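Local coordinates for phosphate-binding protein (Xanthomonas axonopodis pv. citri, PDB 5UB3), which acts as a periplasmic binding protein paired with a diguanylate cyclase, to which it probably relays ligand signals, and binds a chloride ion in this structure, at residues A[162-167]-A[179-184]. Sequence-based numbering, arbitrary orientation.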
ATOM      1  N   GLY A 162      -2.137   4.986 -12.692  1.00 26.42           N
ATOM      2  CA  GLY A 162      -0.946   5.234 -11.853  1.00 29.96           C
ATOM      3  C   GLY A 162      -1.257   5.921 -10.521  1.00 29.95           C
ATOM      4  O   GLY A 162      -1.439   5.272  -9.463  1.00 27.90           O
ATOM      5  N   SER A 163      -1.343   7.235 -10.570  1.00 27.00           N
ATOM      6  CA  SER A 163      -1.291   8.010  -9.355  1.00 27.14           C
ATOM      7  C   SER A 163      -2.677   8.084  -8.723  1.00 22.98           C
ATOM      8  O   SER A 163      -3.723   7.980  -9.394  1.00 22.73           O
ATOM      9  CB  SER A 163      -0.783   9.411  -9.633  1.00 26.68           C
ATOM     10  OG  SER A 163      -1.823  10.195 -10.149  1.00 26.97           O
ATOM     11  N   LYS A 164      -2.693   8.320  -7.432  1.00 22.01           N
ATOM     12  CA  LYS A 164      -3.991   8.526  -6.764  1.00 22.11           C
ATOM     13  C   LYS A 164      -4.760   9.753  -7.338  1.00 23.44           C
ATOM     14  O   LYS A 164      -6.019   9.737  -7.511  1.00 20.92           O
ATOM     15  CB  LYS A 164      -3.772   8.640  -5.292  1.00 23.51           C
ATOM     16  CG  LYS A 164      -3.237   7.381  -4.641  1.00 24.82           C
ATOM     17  CD  LYS A 164      -2.854   7.632  -3.202  1.00 25.39           C
ATOM     18  CE  LYS A 164      -2.234   6.383  -2.663  1.00 27.87           C
ATOM     19  NZ  LYS A 164      -2.105   6.487  -1.205  1.00 29.04           N
ATOM     20  N   LEU A 165      -4.003  10.811  -7.647  1.00 26.00           N
ATOM     21  CA  LEU A 165      -4.598  12.039  -8.164  1.00 27.29           C
ATOM     22  C   LEU A 165      -5.214  11.755  -9.498  1.00 25.43           C
ATOM     23  O   LEU A 165      -6.284  12.257  -9.815  1.00 25.14           O
ATOM     24  CB  LEU A 165      -3.533  13.136  -8.319  1.00 32.13           C
ATOM     25  CG  LEU A 165      -4.012  14.488  -8.887  1.00 32.50           C
ATOM     26  CD1 LEU A 165      -5.232  15.027  -8.161  1.00 33.58           C
ATOM     27  CD2 LEU A 165      -2.887  15.510  -8.835  1.00 33.07           C
ATOM     28  N   ASN A 166      -4.537  10.933 -10.300  1.00 25.53           N
ATOM     29  CA  ASN A 166      -5.126  10.521 -11.584  1.00 22.74           C
ATOM     30  C   ASN A 166      -6.449   9.761 -11.443  1.00 21.60           C
ATOM     31  O   ASN A 166      -7.381   9.980 -12.193  1.00 21.36           O
ATOM     32  CB  ASN A 166      -4.116   9.729 -12.407  1.00 23.68           C
ATOM     33  CG  ASN A 166      -3.064  10.614 -13.092  1.00 24.23           C
ATOM     34  OD1 ASN A 166      -3.063  11.842 -12.986  1.00 22.98           O
ATOM     35  ND2 ASN A 166      -2.186   9.972 -13.811  1.00 25.35           N
ATOM     36  N   VAL A 167      -6.555   8.881 -10.465  1.00 19.37           N
ATOM     37  CA  VAL A 167      -7.846   8.223 -10.232  1.00 20.46           C
ATOM     38  C   VAL A 167      -8.911   9.307 -10.040  1.00 20.06           C
ATOM     39  O   VAL A 167      -9.953   9.296 -10.653  1.00 19.26           O
ATOM     40  CB  VAL A 167      -7.779   7.341  -8.994  1.00 18.49           C
ATOM     41  CG1 VAL A 167      -9.138   6.789  -8.666  1.00 18.91           C
ATOM     42  CG2 VAL A 167      -6.811   6.192  -9.215  1.00 20.56           C
ATOM     43  N   GLY A 179     -13.875   5.443  -9.373  1.00 15.85           N
ATOM     44  CA  GLY A 179     -12.546   5.480  -8.865  1.00 17.21           C
ATOM     45  C   GLY A 179     -12.439   4.701  -7.575  1.00 16.69           C
ATOM     46  O   GLY A 179     -13.440   4.554  -6.897  1.00 19.19           O
ATOM     47  N   ALA A 180     -11.245   4.159  -7.288  1.00 18.03           N
ATOM     48  CA  ALA A 180     -11.004   3.488  -6.009  1.00 17.54           C
ATOM     49  C   ALA A 180      -9.842   4.182  -5.337  1.00 18.55           C
ATOM     50  O   ALA A 180      -8.842   4.409  -5.946  1.00 18.02           O
ATOM     51  CB  ALA A 180     -10.726   2.033  -6.187  1.00 18.47           C
ATOM     52  N   LEU A 181     -10.036   4.566  -4.077  1.00 18.91           N
ATOM     53  CA  LEU A 181      -8.957   5.121  -3.231  1.00 19.30           C
ATOM     54  C   LEU A 181      -9.179   4.670  -1.788  1.00 18.56           C
ATOM     55  O   LEU A 181     -10.299   4.231  -1.469  1.00 18.02           O
ATOM     56  CB  LEU A 181      -9.039   6.612  -3.247  1.00 20.77           C
ATOM     57  CG  LEU A 181      -8.647   7.380  -4.493  1.00 22.98           C
ATOM     58  CD1 LEU A 181      -8.889   8.855  -4.248  1.00 25.20           C
ATOM     59  CD2 LEU A 181      -7.194   7.189  -4.821  1.00 24.77           C
ATOM     60  N   SER A 182      -8.172   4.846  -0.902  1.00 18.93           N
ATOM     61  CA  SER A 182      -8.382   4.544   0.529  1.00 18.57           C
ATOM     62  C   SER A 182      -9.252   5.650   1.130  1.00 19.06           C
ATOM     63  O   SER A 182      -9.317   6.779   0.645  1.00 17.90           O
ATOM     64  CB  SER A 182      -7.066   4.511   1.349  1.00 17.52           C
ATOM     65  OG  SER A 182      -6.652   5.831   1.585  1.00 17.46           O
ATOM     66  N   ASN A 183      -9.878   5.322   2.238  1.00 19.19           N
ATOM     67  CA  ASN A 183     -10.630   6.295   2.996  1.00 19.77           C
ATOM     68  C   ASN A 183      -9.760   7.406   3.479  1.00 20.45           C
ATOM     69  O   ASN A 183     -10.195   8.494   3.602  1.00 21.13           O
ATOM     70  CB  ASN A 183     -11.311   5.623   4.159  1.00 19.84           C
ATOM     71  CG  ASN A 183     -10.323   5.039   5.146  1.00 20.15           C
ATOM     72  OD1 ASN A 183      -9.396   4.289   4.815  1.00 16.81           O
ATOM     73  ND2 ASN A 183     -10.509   5.423   6.379  1.00 21.18           N
ATOM     74  N   VAL A 184      -8.480   7.137   3.679  1.00 23.05           N
ATOM     75  CA  VAL A 184      -7.539   8.182   4.101  1.00 23.48           C
ATOM     76  C   VAL A 184      -7.195   9.121   2.955  1.00 23.70           C
ATOM     77  O   VAL A 184      -7.156  10.374   3.099  1.00 22.88           O
ATOM     78  CB  VAL A 184      -6.250   7.571   4.631  1.00 23.45           C
ATOM     79  CG1 VAL A 184      -5.311   8.672   5.132  1.00 24.93           C
ATOM     80  CG2 VAL A 184      -6.566   6.596   5.736  1.00 25.27           C
TER
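Lys164, in the first turn of helix 164-172, lays the base of its side chain against a methyl of Leu181 on strand 178-182. Its CB lies 3.7 Å from Leu181 CD2, and CG follows at 4.0 Å from that same CD2. CG stands anti to the carbonyl carbon (chi1 -65°), which directs it along the leucine methyl; beyond it the chain is extended through CD and CE, and NZ ends in a salt bridge with Asp185, in the short helix that follows the strand. Leu181 CD2 also sits 3.9 Å from Lys164 O and 4.2 Å from Val167 CB, so one methyl bridges two residues three apart on the same face of the helix's first turn. Val167 continues the apolar contact toward the start of the strand: its CG1, anti to the backbone N, packs on the backbone of Gly179 and Ala180, 3.7 Å from Gly179 CA and 3.6 Å from Ala180 O. Phe98 of strand 92-100 touches both Val167 and Leu181. Ser163 caps the helix, its OG accepting from Asn166 N at 2.8 Å. Strands 156-160 and 178-182 both run parallel to 115-118, and the helix linking them packs on the sheet, a beta-alpha-beta crossover characteristic of the alpha/beta lobes of periplasmic binding proteins.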